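Local atomic coordinates of DUF5638 domain-containing protein (Legionella pneumophila subsp. pneumophila, PDB entry 5L1A), a protein that is of unknown function but carries a DUF5638 family domain, the all-helical piece crystallised here from a longer, probably membrane-anchored protein. Residues 12-17 / 65-70. Numbering follows the deposited sequence.
Sequences EKRLQN and EYENFI. With I3C (5-amino-2,4,6-triiodobenzene-1,3-dicarboxylic acid), chain B; I3C (5-amino-2,4,6-triiodobenzene-1,3-dicarboxylic acid), chain E.
R14 and E67 join helix 8-25 to helix 56-77 through a salt bridge, beside a packing of L15 against Y66. R14 CB lies 3.7 Å from E67 OE2, and CG stays loosely near the same oxygen. The arginine crosses the glutamate at about a right angle, with R14 CD beside E67 OE2 at 3.1 Å. A turn about the CG-CD bond (chi3 -86°) swings NE aside; NE and CZ stay near OE2 without bonding to it before NH1 reaches it. The bond from R14 NH1 to E67 OE2 measures 2.9 Å and uses the oxygen's syn lone pair, but it is far from straight, at 132° on the hydrogen. E67 OE1 also sits 3.2 Å from R14 NH1; both oxygens crowd the one nitrogen, and with the planes 39° apart the pair is not the flat, two-nitrogen arrangement. Arginine suits this place because its long shaft also touches L60 and V63 while its charge meets the acid at the partly exposed margin. Glutamate suits its own because its extended chain, from a CB pointing toward helix 8-25, carries the carboxylate across to the guanidinium.

Deeper in, L15 CD2 meets the edge of the Y66 ring, 3.5 Å from CD2 of Y66 and in the ring plane. Tyrosine fits because its apolar ring lies between the helices, stacked on Y46 of helix 33-51, while its hydroxyl is hydrogen-bonded to D19, one turn further along helix 8-25. L15 also packs on F50 and touches N47, both of helix 33-51. On helix 56-77, E65 OE1 instead accepts a bond from the amine N13 of a triiodinated ligand, 3.1 Å away.

The chemistry thus divides by depth: apolar contact joins the helices inside the bundle, and a bent, partly exposed ion pair, probably weakened by solvent, links them at its margin.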
loop_
_atom_site.group_PDB
_atom_site.type_symbol
_atom_site.label_atom_id
_atom_site.label_comp_id
_atom_site.label_asym_id
_atom_site.label_seq_id
_atom_site.Cartn_x
_atom_site.Cartn_y
_atom_site.Cartn_z
ATOM N N GLU A 12 -11.812 -5.090 5.859
ATOM C CA GLU A 12 -12.002 -4.614 4.494
ATOM C C GLU A 12 -12.310 -3.122 4.454
ATOM O O GLU A 12 -11.860 -2.422 3.542
ATOM C CB GLU A 12 -13.116 -5.410 3.820
ATOM C CG GLU A 12 -13.423 -4.983 2.391
ATOM C CD GLU A 12 -12.295 -5.298 1.430
ATOM O OE1 GLU A 12 -11.577 -6.295 1.659
ATOM O OE2 GLU A 12 -12.125 -4.548 0.447
ATOM N N LYS A 13 -13.062 -2.617 5.436
ATOM C CA LYS A 13 -13.378 -1.194 5.473
ATOM C C LYS A 13 -12.120 -0.342 5.576
ATOM O O LYS A 13 -12.099 0.794 5.092
ATOM C CB LYS A 13 -14.327 -0.895 6.637
ATOM C CG LYS A 13 -15.710 -1.526 6.491
ATOM C CD LYS A 13 -16.627 -1.136 7.646
ATOM C CE LYS A 13 -18.063 -1.598 7.409
ATOM N NZ LYS A 13 -18.196 -3.083 7.390
ATOM N N ARG A 14 -11.061 -0.870 6.192
ATOM C CA ARG A 14 -9.809 -0.126 6.257
ATOM C C ARG A 14 -8.990 -0.273 4.982
ATOM O O ARG A 14 -8.205 0.622 4.654
ATOM C CB ARG A 14 -8.992 -0.571 7.468
ATOM C CG ARG A 14 -9.558 -0.079 8.787
ATOM C CD ARG A 14 -8.478 -0.015 9.848
ATOM N NE ARG A 14 -8.304 -1.289 10.533
ATOM C CZ ARG A 14 -7.179 -1.667 11.129
ATOM N NH1 ARG A 14 -6.114 -0.880 11.110
ATOM N NH2 ARG A 14 -7.120 -2.840 11.733
ATOM N N LEU A 15 -9.151 -1.386 4.261
ATOM C CA LEU A 15 -8.545 -1.497 2.937
ATOM C C LEU A 15 -9.062 -0.409 2.008
ATOM O O LEU A 15 -8.293 0.180 1.238
ATOM C CB LEU A 15 -8.830 -2.871 2.332
ATOM C CG LEU A 15 -7.798 -3.995 2.415
ATOM C CD1 LEU A 15 -8.181 -5.084 1.433
ATOM C CD2 LEU A 15 -6.399 -3.493 2.125
ATOM N N GLN A 16 -10.368 -0.130 2.067
ATOM C CA GLN A 16 -10.976 0.831 1.154
ATOM C C GLN A 16 -10.598 2.264 1.502
ATOM O O GLN A 16 -10.494 3.108 0.606
ATOM C CB GLN A 16 -12.496 0.660 1.156
ATOM C CG GLN A 16 -12.947 -0.759 0.833
ATOM C CD GLN A 16 -14.449 -0.935 0.929
ATOM O OE1 GLN A 16 -14.940 -2.042 1.146
ATOM N NE2 GLN A 16 -15.188 0.157 0.761
ATOM N N ASN A 17 -10.397 2.564 2.788
ATOM C CA ASN A 17 -9.901 3.885 3.158
ATOM C C ASN A 17 -8.527 4.141 2.551
ATOM O O ASN A 17 -8.255 5.241 2.056
ATOM C CB ASN A 17 -9.844 4.027 4.677
ATOM C CG ASN A 17 -11.214 4.201 5.299
ATOM O OD1 ASN A 17 -12.190 4.483 4.604
ATOM N ND2 ASN A 17 -11.293 4.045 6.619
ATOM N N GLU A 65 0.151 -2.931 7.022
ATOM C CA GLU A 65 1.236 -2.646 6.089
ATOM C C GLU A 65 0.795 -1.652 5.023
ATOM O O GLU A 65 1.562 -0.762 4.640
ATOM C CB GLU A 65 1.733 -3.941 5.447
ATOM C CG GLU A 65 2.925 -3.758 4.526
ATOM C CD GLU A 65 3.072 -4.897 3.538
ATOM O OE1 GLU A 65 2.090 -5.643 3.352
ATOM O OE2 GLU A 65 4.164 -5.044 2.946
ATOM N N TYR A 66 -0.437 -1.793 4.534
ATOM C CA TYR A 66 -0.985 -0.835 3.579
ATOM C C TYR A 66 -1.126 0.547 4.210
ATOM O O TYR A 66 -0.876 1.569 3.557
ATOM C CB TYR A 66 -2.336 -1.343 3.075
ATOM C CG TYR A 66 -2.823 -0.749 1.774
ATOM C CD1 TYR A 66 -2.042 0.139 1.043
ATOM C CD2 TYR A 66 -4.077 -1.078 1.279
ATOM C CE1 TYR A 66 -2.504 0.678 -0.150
ATOM C CE2 TYR A 66 -4.545 -0.549 0.095
ATOM C CZ TYR A 66 -3.759 0.329 -0.616
ATOM O OH TYR A 66 -4.234 0.854 -1.796
ATOM N N GLU A 67 -1.517 0.597 5.484
ATOM C CA GLU A 67 -1.695 1.881 6.156
ATOM C C GLU A 67 -0.367 2.601 6.350
ATOM O O GLU A 67 -0.284 3.821 6.158
ATOM C CB GLU A 67 -2.396 1.672 7.496
ATOM C CG GLU A 67 -3.854 1.320 7.352
ATOM C CD GLU A 67 -4.416 0.656 8.585
ATOM O OE1 GLU A 67 -3.626 0.210 9.441
ATOM O OE2 GLU A 67 -5.653 0.581 8.696
ATOM N N ASN A 68 0.678 1.870 6.742
ATOM C CA ASN A 68 2.000 2.480 6.861
ATOM C C ASN A 68 2.498 2.969 5.508
ATOM O O ASN A 68 3.135 4.025 5.420
ATOM C CB ASN A 68 2.994 1.486 7.466
ATOM C CG ASN A 68 2.675 1.143 8.909
ATOM O OD1 ASN A 68 2.195 1.982 9.669
ATOM N ND2 ASN A 68 2.945 -0.101 9.292
ATOM N N PHE A 69 2.215 2.216 4.442
ATOM C CA PHE A 69 2.589 2.665 3.104
ATOM C C PHE A 69 1.893 3.972 2.749
ATOM O O PHE A 69 2.507 4.868 2.158
ATOM C CB PHE A 69 2.260 1.581 2.074
ATOM C CG PHE A 69 2.337 2.052 0.646
ATOM C CD1 PHE A 69 3.553 2.111 -0.016
ATOM C CD2 PHE A 69 1.188 2.426 -0.041
ATOM C CE1 PHE A 69 3.625 2.541 -1.335
ATOM C CE2 PHE A 69 1.255 2.857 -1.356
ATOM C CZ PHE A 69 2.474 2.911 -2.003
ATOM N N ILE A 70 0.611 4.100 3.099
ATOM C CA ILE A 70 -0.125 5.330 2.822
ATOM C C ILE A 70 0.513 6.508 3.547
ATOM O O ILE A 70 0.664 7.597 2.980
ATOM C CB ILE A 70 -1.607 5.162 3.204
ATOM C CG1 ILE A 70 -2.283 4.164 2.268
ATOM C CG2 ILE A 70 -2.330 6.497 3.172
ATOM C CD1 ILE A 70 -2.150 4.529 0.817
HETATM I I3 I3C B . 7.009 -5.133 12.876
HETATM I I2 I3C B . 7.432 -0.558 8.802
HETATM I I1 I3C B . 4.865 -5.880 7.147
HETATM O O8 I3C B . 4.465 -6.821 10.768
HETATM O O9 I3C B . 6.404 -7.567 10.069
HETATM C C10 I3C B . 5.956 -2.797 6.871
HETATM N N13 I3C B . 7.696 -2.219 11.566
HETATM C C1 I3C B . 6.019 -5.237 9.950
HETATM C C6 I3C B . 6.676 -4.383 10.966
HETATM C C5 I3C B . 7.096 -3.004 10.639
HETATM C C4 I3C B . 6.850 -2.491 9.279
HETATM C C3 I3C B . 6.197 -3.328 8.251
HETATM C C2 I3C B . 5.784 -4.700 8.594
HETATM C C7 I3C B . 5.602 -6.633 10.286
HETATM O O11 I3C B . 4.928 -2.121 6.661
HETATM O O12 I3C B . 6.793 -3.048 5.973
HETATM I I3 I3C E . 2.519 -8.166 5.204
HETATM I I2 I3C E . 2.153 -10.229 -0.714
HETATM I I1 I3C E . 5.655 -13.131 3.411
HETATM O O8 I3C E . 3.949 -11.516 6.195
HETATM O O9 I3C E . 5.563 -10.135 5.685
HETATM C C10 I3C E . 4.189 -12.420 0.493
HETATM N N13 I3C E . 1.627 -8.355 1.992
HETATM C C1 I3C E . 3.962 -10.614 3.999
HETATM C C6 I3C E . 3.028 -9.504 3.678
HETATM C C5 I3C E . 2.479 -9.365 2.296
HETATM C C4 I3C E . 2.874 -10.345 1.245
HETATM C C3 I3C E . 3.803 -11.451 1.571
HETATM C C2 I3C E . 4.346 -11.581 2.944
HETATM C C7 I3C E . 4.525 -10.763 5.382
HETATM O O11 I3C E . 5.136 -12.118 -0.267
HETATM O O12 I3C E . 3.558 -13.491 0.373
#